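Local coordinates for protein serine--tRNA ligase (Pyrococcus horikoshii, PDB 2DQ0) that probably attaches serine to tRNA(Ser), and also to tRNA(Sec), after activating it with ATP as a homodimeric class II aminoacyl-tRNA synthetase, at residues V238-E243 against F282-G287; H300-V305 against A407-R412; V351-Y356 against N376-Q381; Y356-W361 against E370-S375. All blocks are in the same frame, centred on the assembly; numbering follows the deposited sequence.

Contact 1 of 4, residues V238-E243 against F282-G287; sequences VIYKVE and FRKEAG. With SSA (5'-O-(N-(L-seryl)-sulfamoyl)adenosine), chain G.
Phe282 lies with its CB at the edge of the Tyr240 ring, 4.0 Å from Tyr240 CD2, while its own ring leads away. Its carbonyl is tied to Tyr240 by a water that accepts from Tyr240 N and donates to Phe282 O. Arg283 points away from 238-243, although its CA, 3.2 Å from Val238 O, and its CB both rest against that carbonyl. Its bent side chain runs instead to the seryl-adenylate analogue, where NH2 donates to O1S of SSA (2.6 Å, 155°) and one guanidinium face lies over C8 of SSA; NH1 is held by Pro251 O. Lys284 makes the main junction. Its N donates to Val238 O (2.7 Å, 160°), and with CG anti to the carbonyl carbon (chi1 -73°) that methylene sits over a face of Tyr240, 3.7 Å from the ring centroid, as a CH-pi contact. NZ continues to Phe235 O. Glu285 again faces the ligand, its OE2 accepting from N6 of SSA (2.8 Å) and so reading the adenine amino group. The FRKE sequence matches the fRxE signature of class II motif 2. It leaves strand 273-282 and is backed by the loop between helix 234-237 and strand 248-249, with strand 301-311 alongside.

Contact 2 of 4, residues H300-V305 against A407-R412; sequences HQFHKV and AIATSR. With SSA (5'-O-(N-(L-seryl)-sulfamoyl)adenosine), chain G; SO4 (sulfate ion), chain C; SO4 (sulfate ion), chain E.
The adenine pocket of the synthetase is built where Phe302 meets Ser411 and Ala409. Phe302 CB packs 3.7 Å from Ser411 CB, and its ring, set by a chi1 of 61° that puts CG between the backbone N and the carbonyl carbon, lies beneath the base with SSA C4 3.4 Å above the ring plane. Arg412 covers the opposite face of the base with its guanidinium, the same C4 3.9 Å above that plane, so the purine is held between an aromatic ring and a cationic group. Ser411 OG reads the base edge by donating to N3 of SSA (2.9 Å), and Ala409 CB meets the ribose at O4'. Phe302 and Arg412 thus take the places of the motif 2 aromatic and the motif 3 arginine of class II synthetases. Strand 301-305 pairs antiparallel with 408-409, Val305 N donating to Ile408 O (2.8 Å, 167°). A classic beta bulge follows, in which Val305 O accepts from both Ala407 N and Ile408 N; Ala407 CB packs 3.7 Å from Val305 CG1. At the other end Ala409 occupies the N-cap position of helix 410-420, and Thr410 N donates to His303 O (2.9 Å). Lys304 lays its CD beside Ala409 CB, then bends at chi3 and chi4 to bring NZ to Thr252 OG1. His303 NE2 is bonded to Tyr219 OH of the second subunit.

Contact 3 of 4, residues V351-Y356 against N376-Q381; sequences VAAKKY and NCTDWQ
Val351 overlaps the six-membered ring of Trp380, its CA 4.3 Å from the centroid and 20° off the normal, a CH-pi contact over the face. The two side chains cross at about a right angle: Val351 CG2 touches CZ3 of Trp380 at 3.7 Å, while CG1, anti to the backbone N (chi1 -168°), bears on CE3 of Trp380 and on Cys377 SG. The same CG1 rests 3.8 Å from Gln381 NE2, an amide whose polar ends are engaged with Thr402, Ser229 and Glu254. Trp380 NE1 donates to Leu106 O, which helps to set the rotation of the indole. A leucine in place of Trp380 would probably leave Val351 without its flat platform and Leu106 O without this donor. Beside this apolar patch the backbones are joined by two straight bonds, Ala353 N to Asn376 O (3.0 Å, 169°) and Asn376 N to Lys354 O (3.2 Å). Ala353 CB touches Thr378 OG1 at 3.5 Å. Asn376 OD1 accepts from Thr378 N (2.9 Å), the donor standing above the carbonyl plane; this Asx turn leads into a type II' beta turn from Cys377 to Trp380. The contact thus closes the open end of the hairpin of strands 354-362 and 367-376, with helix 316-333 packed against Lys354 and Asn376, strand 398-406 running beside Cys377 and Thr378, and helix 382-385 following Gln381.

Contact 4 of 4, residues Y356-W361 against E370-S375; sequences YDIEAW and EVVSAS. With SSA (5'-O-(N-(L-seryl)-sulfamoyl)adenosine), chain G.
Asp357 and Ser373 face each other across a non-hydrogen-bonded antiparallel pair, and their side chains close the gap: Ser373 OG donates to Asp357 OD1 (2.6 Å), coming from above the carboxylate plane. The other oxygen, Asp357 OD2, lies 3.7 Å from Glu370 OE2, the two acid side chains crossing at a slant, their carboxylate planes 33° apart, a proximity that would be unfavourable if both were charged. Glu370 is stretched out beyond CG, which is anti to the backbone N (chi1 174°), and this carries OE1 to the ribose, where it accepts from O3' of SSA (2.8 Å). An alanine at Asp357 would probably leave the Ser373 hydroxyl without its acceptor and free to turn, and open a gap beside the Glu370 carboxylate. On the face carrying Ile358 and Val372 the packing is mainly apolar. Ile358 slants across both valines, with CG2 3.7 Å from Val371 CG1 and CD1 3.8 Å from Val372 CG2; helix 316-333 packs onto Ile358 and Val371. Main-chain bonds join the strands, among them Ala374 N to Tyr356 O (2.8 Å) and Ile358 N to Val372 O (2.9 Å). Ile358 O then accepts from Val371 N (2.7 Å), and weakly from Val372 N. The carbonyl of Val371 receives a weak bond from O2' of SSA. Two valines facing one isoleucine make a classic beta bulge, here set in a hairpin of the class II catalytic sheet, on the ribose side of the adenylate pocket.

Contacts 1, 2 and 4 meet on the seryl-adenylate analogue: contact 1 supplies the arginine that meets the sulfamoyl group and the glutamate that meets the adenine amino group, contact 2 encloses the base, and contact 4 holds the ribose. Contacts 1 and 2, with centres 16 Å apart, join directly where Arg283 O meets His300 ND1 at 2.8 Å, a probable hydrogen bond. Contact 2 is likewise joined to contact 4 (centres 13 Å apart) by Arg412 NH2 and Glu370 O, 3.1 Å apart. Contact 3 shares Tyr356 and strand 354-362 with contact 4, Lys355 CD packing 3.3 Å from Ser373 OG. It stands back from the site, with the nearest atoms of the Gln381 side chain about 8 Å from the ligand.

Contact 1 of 4, residues V238-E243 against F282-G287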
# COMPACT_ATOMS: atom_id res chain seq x y z
N VAL A 238 14.33 4.75 3.72
CA VAL A 238 13.41 3.75 3.24
C VAL A 238 11.92 4.04 3.40
O VAL A 238 11.13 3.74 2.52
CB VAL A 238 13.73 2.33 3.86
CG1 VAL A 238 15.02 2.34 4.61
CG2 VAL A 238 12.65 1.90 4.77
N ILE A 239 11.54 4.64 4.52
CA ILE A 239 10.14 4.85 4.83
C ILE A 239 9.40 6.08 4.33
O ILE A 239 9.84 7.20 4.52
CB ILE A 239 9.96 4.76 6.34
CG1 ILE A 239 10.52 3.43 6.81
CG2 ILE A 239 8.49 4.89 6.74
CD1 ILE A 239 10.69 3.38 8.31
N TYR A 240 8.25 5.83 3.71
CA TYR A 240 7.36 6.87 3.19
C TYR A 240 6.36 7.25 4.29
O TYR A 240 5.78 6.36 4.94
CB TYR A 240 6.50 6.37 2.02
CG TYR A 240 7.19 6.17 0.71
CD1 TYR A 240 7.64 7.26 -0.04
CD2 TYR A 240 7.34 4.89 0.16
CE1 TYR A 240 8.22 7.09 -1.30
CE2 TYR A 240 7.91 4.72 -1.11
CZ TYR A 240 8.35 5.82 -1.83
OH TYR A 240 8.94 5.65 -3.05
N LYS A 241 6.16 8.55 4.47
CA LYS A 241 5.18 9.00 5.44
C LYS A 241 4.01 9.57 4.64
O LYS A 241 4.21 10.13 3.55
CB LYS A 241 5.75 10.08 6.35
CG LYS A 241 4.72 10.57 7.36
CD LYS A 241 5.28 11.64 8.26
CE LYS A 241 4.25 12.13 9.26
NZ LYS A 241 3.22 12.96 8.59
N VAL A 242 2.79 9.41 5.14
CA VAL A 242 1.65 9.96 4.43
C VAL A 242 1.36 11.34 5.01
O VAL A 242 1.44 11.56 6.22
CB VAL A 242 0.38 9.01 4.47
CG1 VAL A 242 0.76 7.66 4.99
CG2 VAL A 242 -0.72 9.60 5.27
N GLU A 243 1.05 12.28 4.14
CA GLU A 243 0.78 13.65 4.54
C GLU A 243 -0.30 13.81 5.61
O GLU A 243 -1.27 13.05 5.63
CB GLU A 243 0.40 14.47 3.32
CG GLU A 243 1.26 15.69 3.12
CD GLU A 243 1.07 16.32 1.76
OE1 GLU A 243 -0.07 16.71 1.43
OE2 GLU A 243 2.08 16.43 1.04
N PHE A 282 6.63 -1.10 0.85
CA PHE A 282 6.99 0.15 0.20
C PHE A 282 8.28 0.70 0.75
O PHE A 282 8.43 0.85 1.96
CB PHE A 282 5.87 1.18 0.38
CG PHE A 282 4.51 0.65 0.07
CD1 PHE A 282 3.79 -0.05 1.05
CD2 PHE A 282 3.96 0.80 -1.20
CE1 PHE A 282 2.54 -0.59 0.76
CE2 PHE A 282 2.70 0.26 -1.50
CZ PHE A 282 1.99 -0.43 -0.52
N ARG A 283 9.21 1.00 -0.14
CA ARG A 283 10.49 1.56 0.28
C ARG A 283 10.93 2.64 -0.69
O ARG A 283 10.76 2.54 -1.90
CB ARG A 283 11.58 0.48 0.41
CG ARG A 283 11.09 -0.93 0.37
CD ARG A 283 11.27 -1.70 1.66
NE ARG A 283 12.60 -2.29 1.80
CZ ARG A 283 12.84 -3.39 2.52
NH1 ARG A 283 11.85 -4.02 3.13
NH2 ARG A 283 14.07 -3.85 2.66
N LYS A 284 11.48 3.70 -0.13
CA LYS A 284 11.96 4.83 -0.90
C LYS A 284 13.20 4.48 -1.72
O LYS A 284 13.39 5.00 -2.81
CB LYS A 284 12.32 5.99 0.03
CG LYS A 284 11.16 6.75 0.66
CD LYS A 284 11.73 7.76 1.68
CE LYS A 284 10.69 8.71 2.22
NZ LYS A 284 11.24 9.47 3.39
N GLU A 285 14.03 3.58 -1.19
CA GLU A 285 15.28 3.23 -1.84
C GLU A 285 15.98 4.53 -2.20
O GLU A 285 16.49 4.69 -3.31
CB GLU A 285 15.05 2.39 -3.09
CG GLU A 285 14.53 0.99 -2.82
CD GLU A 285 15.45 0.15 -1.91
OE1 GLU A 285 16.69 0.31 -1.96
OE2 GLU A 285 14.91 -0.70 -1.16
N ALA A 286 16.00 5.47 -1.26
CA ALA A 286 16.61 6.78 -1.50
C ALA A 286 18.10 6.72 -1.85
O ALA A 286 18.54 7.34 -2.82
CB ALA A 286 16.38 7.68 -0.31
N GLY A 287 18.87 5.98 -1.06
CA GLY A 287 20.30 5.87 -1.34
C GLY A 287 20.62 5.65 -2.81
O GLY A 287 21.67 6.06 -3.30
N10 SSA G . 11.84 -8.05 7.52
CA SSA G . 13.13 -8.46 6.94
CB SSA G . 13.12 -9.92 6.58
OG SSA G . 12.31 -10.19 5.44
C9 SSA G . 13.51 -7.68 5.68
O9 SSA G . 12.71 -6.90 5.16
N8 SSA G . 14.74 -7.88 5.20
S1 SSA G . 15.20 -7.15 3.84
O1S SSA G . 15.16 -5.72 4.14
O2S SSA G . 16.46 -7.78 3.46
O5' SSA G . 14.07 -7.50 2.82
C5' SSA G . 13.79 -8.86 2.54
C4' SSA G . 13.86 -9.16 1.08
O4' SSA G . 12.89 -8.39 0.35
C3' SSA G . 15.16 -8.88 0.35
O3' SSA G . 16.09 -9.91 0.63
C2' SSA G . 14.66 -8.97 -1.08
O2' SSA G . 14.38 -10.28 -1.52
C1' SSA G . 13.36 -8.17 -0.97
N9 SSA G . 13.52 -6.73 -1.13
C8 SSA G . 14.02 -5.80 -0.23
N7 SSA G . 14.03 -4.58 -0.70
C5 SSA G . 13.52 -4.71 -1.98
C6 SSA G . 13.29 -3.77 -3.02
N6 SSA G . 13.55 -2.47 -2.90
N1 SSA G . 12.75 -4.22 -4.19
C2 SSA G . 12.47 -5.54 -4.31
N3 SSA G . 12.65 -6.52 -3.39
C4 SSA G . 13.20 -6.03 -2.26
O HOH W 1 7.77 3.09 3.51

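Contact 2 of 4, residues H300-V305 against A407-R412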
# COMPACT_ATOMS: atom_id res chain seq x y z
N HIS A 300 10.17 0.28 -5.74
CA HIS A 300 9.48 0.94 -4.66
C HIS A 300 8.39 0.10 -3.97
O HIS A 300 8.08 0.33 -2.78
CB HIS A 300 8.91 2.26 -5.16
CG HIS A 300 9.96 3.27 -5.45
ND1 HIS A 300 10.90 3.64 -4.51
CD2 HIS A 300 10.25 3.96 -6.58
CE1 HIS A 300 11.72 4.52 -5.04
NE2 HIS A 300 11.35 4.73 -6.29
N GLN A 301 7.79 -0.85 -4.71
CA GLN A 301 6.77 -1.72 -4.12
C GLN A 301 6.96 -3.16 -4.57
O GLN A 301 7.28 -3.44 -5.73
CB GLN A 301 5.34 -1.26 -4.48
CG GLN A 301 4.85 -1.70 -5.83
CD GLN A 301 3.41 -1.28 -6.17
OE1 GLN A 301 3.05 -0.10 -6.05
NE2 GLN A 301 2.61 -2.23 -6.64
N PHE A 302 6.79 -4.06 -3.61
CA PHE A 302 6.88 -5.50 -3.84
C PHE A 302 6.09 -6.25 -2.78
O PHE A 302 5.78 -5.72 -1.69
CB PHE A 302 8.32 -6.00 -3.84
CG PHE A 302 9.05 -5.78 -2.55
CD1 PHE A 302 9.65 -4.55 -2.27
CD2 PHE A 302 9.18 -6.81 -1.62
CE1 PHE A 302 10.37 -4.36 -1.09
CE2 PHE A 302 9.90 -6.63 -0.44
CZ PHE A 302 10.50 -5.41 -0.17
N HIS A 303 5.77 -7.49 -3.10
CA HIS A 303 5.02 -8.35 -2.21
C HIS A 303 5.98 -9.28 -1.46
O HIS A 303 6.95 -9.77 -2.04
CB HIS A 303 4.03 -9.16 -3.03
CG HIS A 303 2.98 -8.31 -3.67
ND1 HIS A 303 2.28 -8.71 -4.79
CD2 HIS A 303 2.47 -7.10 -3.31
CE1 HIS A 303 1.40 -7.78 -5.10
NE2 HIS A 303 1.49 -6.80 -4.22
N LYS A 304 5.71 -9.50 -0.18
CA LYS A 304 6.54 -10.38 0.63
C LYS A 304 5.82 -11.17 1.72
O LYS A 304 5.06 -10.62 2.50
CB LYS A 304 7.69 -9.59 1.25
CG LYS A 304 8.66 -10.45 2.03
CD LYS A 304 9.93 -9.67 2.39
CE LYS A 304 9.61 -8.39 3.16
NZ LYS A 304 8.83 -8.64 4.41
N VAL A 305 6.06 -12.47 1.73
CA VAL A 305 5.50 -13.35 2.74
C VAL A 305 6.60 -13.35 3.80
O VAL A 305 7.75 -13.70 3.50
CB VAL A 305 5.31 -14.77 2.18
CG1 VAL A 305 4.88 -15.73 3.28
CG2 VAL A 305 4.28 -14.73 1.07
N ALA A 407 10.27 -15.20 3.82
CA ALA A 407 9.88 -16.55 3.45
C ALA A 407 10.09 -16.37 1.94
O ALA A 407 10.96 -16.98 1.35
CB ALA A 407 8.42 -16.82 3.75
N ILE A 408 9.31 -15.49 1.34
CA ILE A 408 9.48 -15.18 -0.08
C ILE A 408 9.11 -13.74 -0.43
O ILE A 408 8.00 -13.29 -0.17
CB ILE A 408 8.63 -16.06 -1.00
CG1 ILE A 408 9.15 -17.49 -1.01
CG2 ILE A 408 8.65 -15.48 -2.43
CD1 ILE A 408 8.33 -18.43 -1.94
N ALA A 409 10.05 -13.02 -1.01
CA ALA A 409 9.74 -11.68 -1.44
C ALA A 409 9.56 -12.00 -2.93
O ALA A 409 10.53 -12.33 -3.62
CB ALA A 409 10.92 -10.75 -1.18
N THR A 410 8.33 -11.93 -3.43
CA THR A 410 8.03 -12.30 -4.82
C THR A 410 8.87 -11.61 -5.89
O THR A 410 9.27 -12.24 -6.86
CB THR A 410 6.54 -12.09 -5.17
OG1 THR A 410 6.24 -10.69 -5.18
CG2 THR A 410 5.65 -12.75 -4.15
N SER A 411 9.12 -10.32 -5.72
CA SER A 411 9.92 -9.55 -6.67
C SER A 411 11.18 -10.35 -7.08
O SER A 411 11.32 -10.78 -8.22
CB SER A 411 10.36 -8.23 -6.01
OG SER A 411 10.91 -8.49 -4.72
N ARG A 412 12.07 -10.56 -6.12
CA ARG A 412 13.30 -11.28 -6.41
C ARG A 412 13.16 -12.76 -6.63
O ARG A 412 14.06 -13.37 -7.22
CB ARG A 412 14.33 -11.00 -5.32
CG ARG A 412 14.60 -9.51 -5.26
CD ARG A 412 15.75 -9.19 -4.40
NE ARG A 412 16.07 -7.79 -4.54
CZ ARG A 412 17.03 -7.18 -3.86
NH1 ARG A 412 17.25 -5.89 -4.07
NH2 ARG A 412 17.75 -7.86 -2.97
N10 SSA G . 11.84 -8.05 7.52
CA SSA G . 13.13 -8.46 6.94
CB SSA G . 13.12 -9.92 6.58
OG SSA G . 12.31 -10.19 5.44
C9 SSA G . 13.51 -7.68 5.68
O9 SSA G . 12.71 -6.90 5.16
N8 SSA G . 14.74 -7.88 5.20
S1 SSA G . 15.20 -7.15 3.84
O1S SSA G . 15.16 -5.72 4.14
O2S SSA G . 16.46 -7.78 3.46
O5' SSA G . 14.07 -7.50 2.82
C5' SSA G . 13.79 -8.86 2.54
C4' SSA G . 13.86 -9.16 1.08
O4' SSA G . 12.89 -8.39 0.35
C3' SSA G . 15.16 -8.88 0.35
O3' SSA G . 16.09 -9.91 0.63
C2' SSA G . 14.66 -8.97 -1.08
O2' SSA G . 14.38 -10.28 -1.52
C1' SSA G . 13.36 -8.17 -0.97
N9 SSA G . 13.52 -6.73 -1.13
C8 SSA G . 14.02 -5.80 -0.23
N7 SSA G . 14.03 -4.58 -0.70
C5 SSA G . 13.52 -4.71 -1.98
C6 SSA G . 13.29 -3.77 -3.02
N6 SSA G . 13.55 -2.47 -2.90
N1 SSA G . 12.75 -4.22 -4.19
C2 SSA G . 12.47 -5.54 -4.31
N3 SSA G . 12.65 -6.52 -3.39
C4 SSA G . 13.20 -6.03 -2.26
S SO4 C . 13.78 6.92 -7.85
O1 SO4 C . 12.63 7.84 -7.87
O2 SO4 C . 13.32 5.57 -8.24
O3 SO4 C . 14.81 7.37 -8.82
O4 SO4 C . 14.36 6.88 -6.50
S SO4 E . 21.24 -5.86 -2.79
O1 SO4 E . 20.35 -4.95 -2.02
O2 SO4 E . 22.66 -5.52 -2.52
O3 SO4 E . 20.98 -5.70 -4.23
O4 SO4 E . 21.00 -7.26 -2.40
O HOH W 2 6.66 -8.18 -5.44

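Contact 3 of 4, residues V351-Y356 against N376-Q381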
# COMPACT_ATOMS: atom_id res chain seq x y z
N VAL A 351 19.38 -3.29 13.74
CA VAL A 351 18.48 -4.15 14.47
C VAL A 351 18.97 -5.54 14.83
O VAL A 351 18.72 -6.03 15.94
CB VAL A 351 17.14 -4.29 13.72
CG1 VAL A 351 16.11 -4.95 14.63
CG2 VAL A 351 16.67 -2.92 13.25
N ALA A 352 19.68 -6.19 13.92
CA ALA A 352 20.11 -7.55 14.19
C ALA A 352 21.36 -7.76 15.01
O ALA A 352 22.26 -6.92 15.05
CB ALA A 352 20.24 -8.30 12.87
N ALA A 353 21.40 -8.89 15.69
CA ALA A 353 22.56 -9.29 16.48
C ALA A 353 23.38 -10.19 15.54
O ALA A 353 24.60 -10.21 15.59
CB ALA A 353 22.13 -10.08 17.70
N LYS A 354 22.67 -10.94 14.69
CA LYS A 354 23.28 -11.84 13.72
C LYS A 354 22.30 -11.98 12.56
O LYS A 354 21.07 -11.99 12.76
CB LYS A 354 23.57 -13.21 14.33
CG LYS A 354 24.20 -14.19 13.36
CD LYS A 354 24.51 -15.52 14.02
CE LYS A 354 25.31 -16.42 13.10
NZ LYS A 354 25.68 -17.68 13.82
N LYS A 355 22.83 -12.08 11.34
CA LYS A 355 21.96 -12.18 10.17
C LYS A 355 22.46 -13.13 9.09
O LYS A 355 23.65 -13.15 8.75
CB LYS A 355 21.75 -10.78 9.59
CG LYS A 355 20.94 -10.73 8.30
CD LYS A 355 20.14 -9.43 8.19
CE LYS A 355 21.00 -8.19 8.09
NZ LYS A 355 20.20 -6.97 8.45
N TYR A 356 21.54 -13.93 8.55
CA TYR A 356 21.86 -14.84 7.45
C TYR A 356 21.09 -14.38 6.23
O TYR A 356 19.92 -14.00 6.34
CB TYR A 356 21.44 -16.27 7.76
CG TYR A 356 22.23 -16.97 8.83
CD1 TYR A 356 21.58 -17.68 9.83
CD2 TYR A 356 23.62 -16.98 8.81
CE1 TYR A 356 22.29 -18.40 10.79
CE2 TYR A 356 24.35 -17.69 9.77
CZ TYR A 356 23.67 -18.40 10.75
OH TYR A 356 24.36 -19.14 11.69
N ASN A 376 18.11 -12.31 13.95
CA ASN A 376 17.74 -12.58 15.32
C ASN A 376 17.89 -11.19 15.92
O ASN A 376 18.99 -10.62 15.99
CB ASN A 376 18.68 -13.56 16.00
CG ASN A 376 18.28 -13.81 17.45
OD1 ASN A 376 17.43 -13.10 18.02
ND2 ASN A 376 18.89 -14.81 18.07
N CYS A 377 16.78 -10.62 16.34
CA CYS A 377 16.85 -9.29 16.89
C CYS A 377 17.07 -9.21 18.38
O CYS A 377 17.07 -8.10 18.93
CB CYS A 377 15.59 -8.51 16.50
SG CYS A 377 15.49 -8.30 14.73
N THR A 378 17.24 -10.36 19.03
CA THR A 378 17.47 -10.35 20.47
C THR A 378 16.32 -9.57 21.11
O THR A 378 15.16 -9.74 20.73
CB THR A 378 18.84 -9.68 20.75
OG1 THR A 378 19.87 -10.55 20.29
CG2 THR A 378 19.05 -9.39 22.21
N ASP A 379 16.65 -8.69 22.06
CA ASP A 379 15.66 -7.87 22.74
C ASP A 379 15.68 -6.42 22.28
O ASP A 379 15.15 -5.55 22.97
CB ASP A 379 15.90 -7.90 24.26
CG ASP A 379 17.26 -7.30 24.67
OD1 ASP A 379 17.51 -7.20 25.88
OD2 ASP A 379 18.08 -6.94 23.80
N TRP A 380 16.28 -6.14 21.11
CA TRP A 380 16.39 -4.77 20.62
C TRP A 380 15.06 -4.10 20.31
O TRP A 380 14.88 -2.91 20.59
CB TRP A 380 17.26 -4.73 19.36
CG TRP A 380 17.84 -3.37 19.03
CD1 TRP A 380 18.98 -2.83 19.53
CD2 TRP A 380 17.32 -2.40 18.11
NE1 TRP A 380 19.21 -1.59 19.00
CE2 TRP A 380 18.20 -1.30 18.12
CE3 TRP A 380 16.18 -2.35 17.29
CZ2 TRP A 380 17.99 -0.15 17.34
CZ3 TRP A 380 15.97 -1.21 16.51
CH2 TRP A 380 16.87 -0.13 16.54
N GLN A 381 14.13 -4.85 19.72
CA GLN A 381 12.82 -4.30 19.39
C GLN A 381 11.95 -4.37 20.62
O GLN A 381 11.22 -3.41 20.94
CB GLN A 381 12.17 -5.09 18.24
CG GLN A 381 13.04 -5.13 16.99
CD GLN A 381 12.35 -5.78 15.83
OE1 GLN A 381 11.89 -6.93 15.90
NE2 GLN A 381 12.28 -5.06 14.72

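Contact 4 of 4, residues Y356-W361 against E370-S375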
# COMPACT_ATOMS: atom_id res chain seq x y z
N TYR A 356 21.54 -13.93 8.55
CA TYR A 356 21.86 -14.84 7.45
C TYR A 356 21.09 -14.38 6.23
O TYR A 356 19.92 -14.00 6.34
CB TYR A 356 21.44 -16.27 7.76
CG TYR A 356 22.23 -16.97 8.83
CD1 TYR A 356 21.58 -17.68 9.83
CD2 TYR A 356 23.62 -16.98 8.81
CE1 TYR A 356 22.29 -18.40 10.79
CE2 TYR A 356 24.35 -17.69 9.77
CZ TYR A 356 23.67 -18.40 10.75
OH TYR A 356 24.36 -19.14 11.69
N ASP A 357 21.73 -14.40 5.07
CA ASP A 357 21.08 -14.02 3.82
C ASP A 357 21.11 -15.19 2.84
O ASP A 357 22.05 -15.99 2.83
CB ASP A 357 21.80 -12.85 3.15
CG ASP A 357 21.42 -11.49 3.73
OD1 ASP A 357 20.85 -11.43 4.83
OD2 ASP A 357 21.73 -10.48 3.07
N ILE A 358 20.08 -15.30 2.03
CA ILE A 358 20.10 -16.32 1.01
C ILE A 358 20.33 -15.55 -0.29
O ILE A 358 19.49 -14.74 -0.69
CB ILE A 358 18.77 -17.05 0.89
CG1 ILE A 358 18.48 -17.80 2.19
CG2 ILE A 358 18.84 -18.00 -0.31
CD1 ILE A 358 17.20 -18.61 2.18
N GLU A 359 21.48 -15.77 -0.93
CA GLU A 359 21.80 -15.10 -2.19
C GLU A 359 21.68 -16.14 -3.26
O GLU A 359 22.44 -17.10 -3.28
CB GLU A 359 23.21 -14.52 -2.17
CG GLU A 359 23.39 -13.35 -1.19
CD GLU A 359 24.86 -13.00 -0.97
OE1 GLU A 359 25.16 -11.99 -0.30
OE2 GLU A 359 25.73 -13.74 -1.47
N ALA A 360 20.71 -15.96 -4.15
CA ALA A 360 20.48 -16.89 -5.25
C ALA A 360 21.41 -16.62 -6.38
O ALA A 360 21.77 -15.48 -6.63
CB ALA A 360 19.06 -16.80 -5.78
N TRP A 361 21.78 -17.69 -7.06
CA TRP A 361 22.63 -17.59 -8.22
C TRP A 361 21.73 -17.03 -9.32
O TRP A 361 20.62 -17.52 -9.53
CB TRP A 361 23.16 -18.98 -8.61
CG TRP A 361 23.93 -18.89 -9.88
CD1 TRP A 361 23.60 -19.42 -11.10
CD2 TRP A 361 25.11 -18.10 -10.10
NE1 TRP A 361 24.49 -19.01 -12.06
CE2 TRP A 361 25.43 -18.20 -11.48
CE3 TRP A 361 25.92 -17.33 -9.26
CZ2 TRP A 361 26.54 -17.54 -12.04
CZ3 TRP A 361 27.02 -16.68 -9.82
CH2 TRP A 361 27.32 -16.79 -11.20
N GLU A 370 21.11 -11.30 -3.08
CA GLU A 370 20.26 -11.42 -1.90
C GLU A 370 18.84 -11.65 -2.34
O GLU A 370 18.32 -10.93 -3.20
CB GLU A 370 20.28 -10.17 -1.03
CG GLU A 370 19.27 -10.25 0.13
CD GLU A 370 19.24 -9.02 1.00
OE1 GLU A 370 18.38 -8.96 1.92
OE2 GLU A 370 20.07 -8.11 0.79
N VAL A 371 18.21 -12.62 -1.71
CA VAL A 371 16.85 -12.96 -2.04
C VAL A 371 16.02 -13.12 -0.75
O VAL A 371 14.79 -13.10 -0.78
CB VAL A 371 16.87 -14.22 -2.94
CG1 VAL A 371 16.76 -15.51 -2.11
CG2 VAL A 371 15.83 -14.08 -4.02
N VAL A 372 16.70 -13.27 0.39
CA VAL A 372 16.05 -13.36 1.70
C VAL A 372 17.01 -13.00 2.83
O VAL A 372 18.22 -13.16 2.71
CB VAL A 372 15.41 -14.77 2.02
CG1 VAL A 372 15.71 -15.76 0.95
CG2 VAL A 372 15.90 -15.30 3.38
N SER A 373 16.45 -12.51 3.93
CA SER A 373 17.22 -12.14 5.10
C SER A 373 16.53 -12.70 6.34
O SER A 373 15.30 -12.63 6.47
CB SER A 373 17.29 -10.62 5.20
OG SER A 373 18.63 -10.20 5.38
N ALA A 374 17.33 -13.28 7.23
CA ALA A 374 16.83 -13.85 8.50
C ALA A 374 17.63 -13.23 9.64
O ALA A 374 18.84 -13.40 9.72
CB ALA A 374 17.00 -15.37 8.50
N SER A 375 16.96 -12.52 10.52
CA SER A 375 17.64 -11.85 11.63
C SER A 375 17.18 -12.30 13.01
O SER A 375 16.02 -12.65 13.23
CB SER A 375 17.40 -10.34 11.54
OG SER A 375 17.75 -9.83 10.26
N10 SSA G . 11.84 -8.05 7.52
CA SSA G . 13.13 -8.46 6.94
CB SSA G . 13.12 -9.92 6.58
OG SSA G . 12.31 -10.19 5.44
C9 SSA G . 13.51 -7.68 5.68
O9 SSA G . 12.71 -6.90 5.16
N8 SSA G . 14.74 -7.88 5.20
S1 SSA G . 15.20 -7.15 3.84
O1S SSA G . 15.16 -5.72 4.14
O2S SSA G . 16.46 -7.78 3.46
O5' SSA G . 14.07 -7.50 2.82
C5' SSA G . 13.79 -8.86 2.54
C4' SSA G . 13.86 -9.16 1.08
O4' SSA G . 12.89 -8.39 0.35
C3' SSA G . 15.16 -8.88 0.35
O3' SSA G . 16.09 -9.91 0.63
C2' SSA G . 14.66 -8.97 -1.08
O2' SSA G . 14.38 -10.28 -1.52
C1' SSA G . 13.36 -8.17 -0.97
N9 SSA G . 13.52 -6.73 -1.13
C8 SSA G . 14.02 -5.80 -0.23
N7 SSA G . 14.03 -4.58 -0.70
C5 SSA G . 13.52 -4.71 -1.98
C6 SSA G . 13.29 -3.77 -3.02
N6 SSA G . 13.55 -2.47 -2.90
N1 SSA G . 12.75 -4.22 -4.19
C2 SSA G . 12.47 -5.54 -4.31
N3 SSA G . 12.65 -6.52 -3.39
C4 SSA G . 13.20 -6.03 -2.26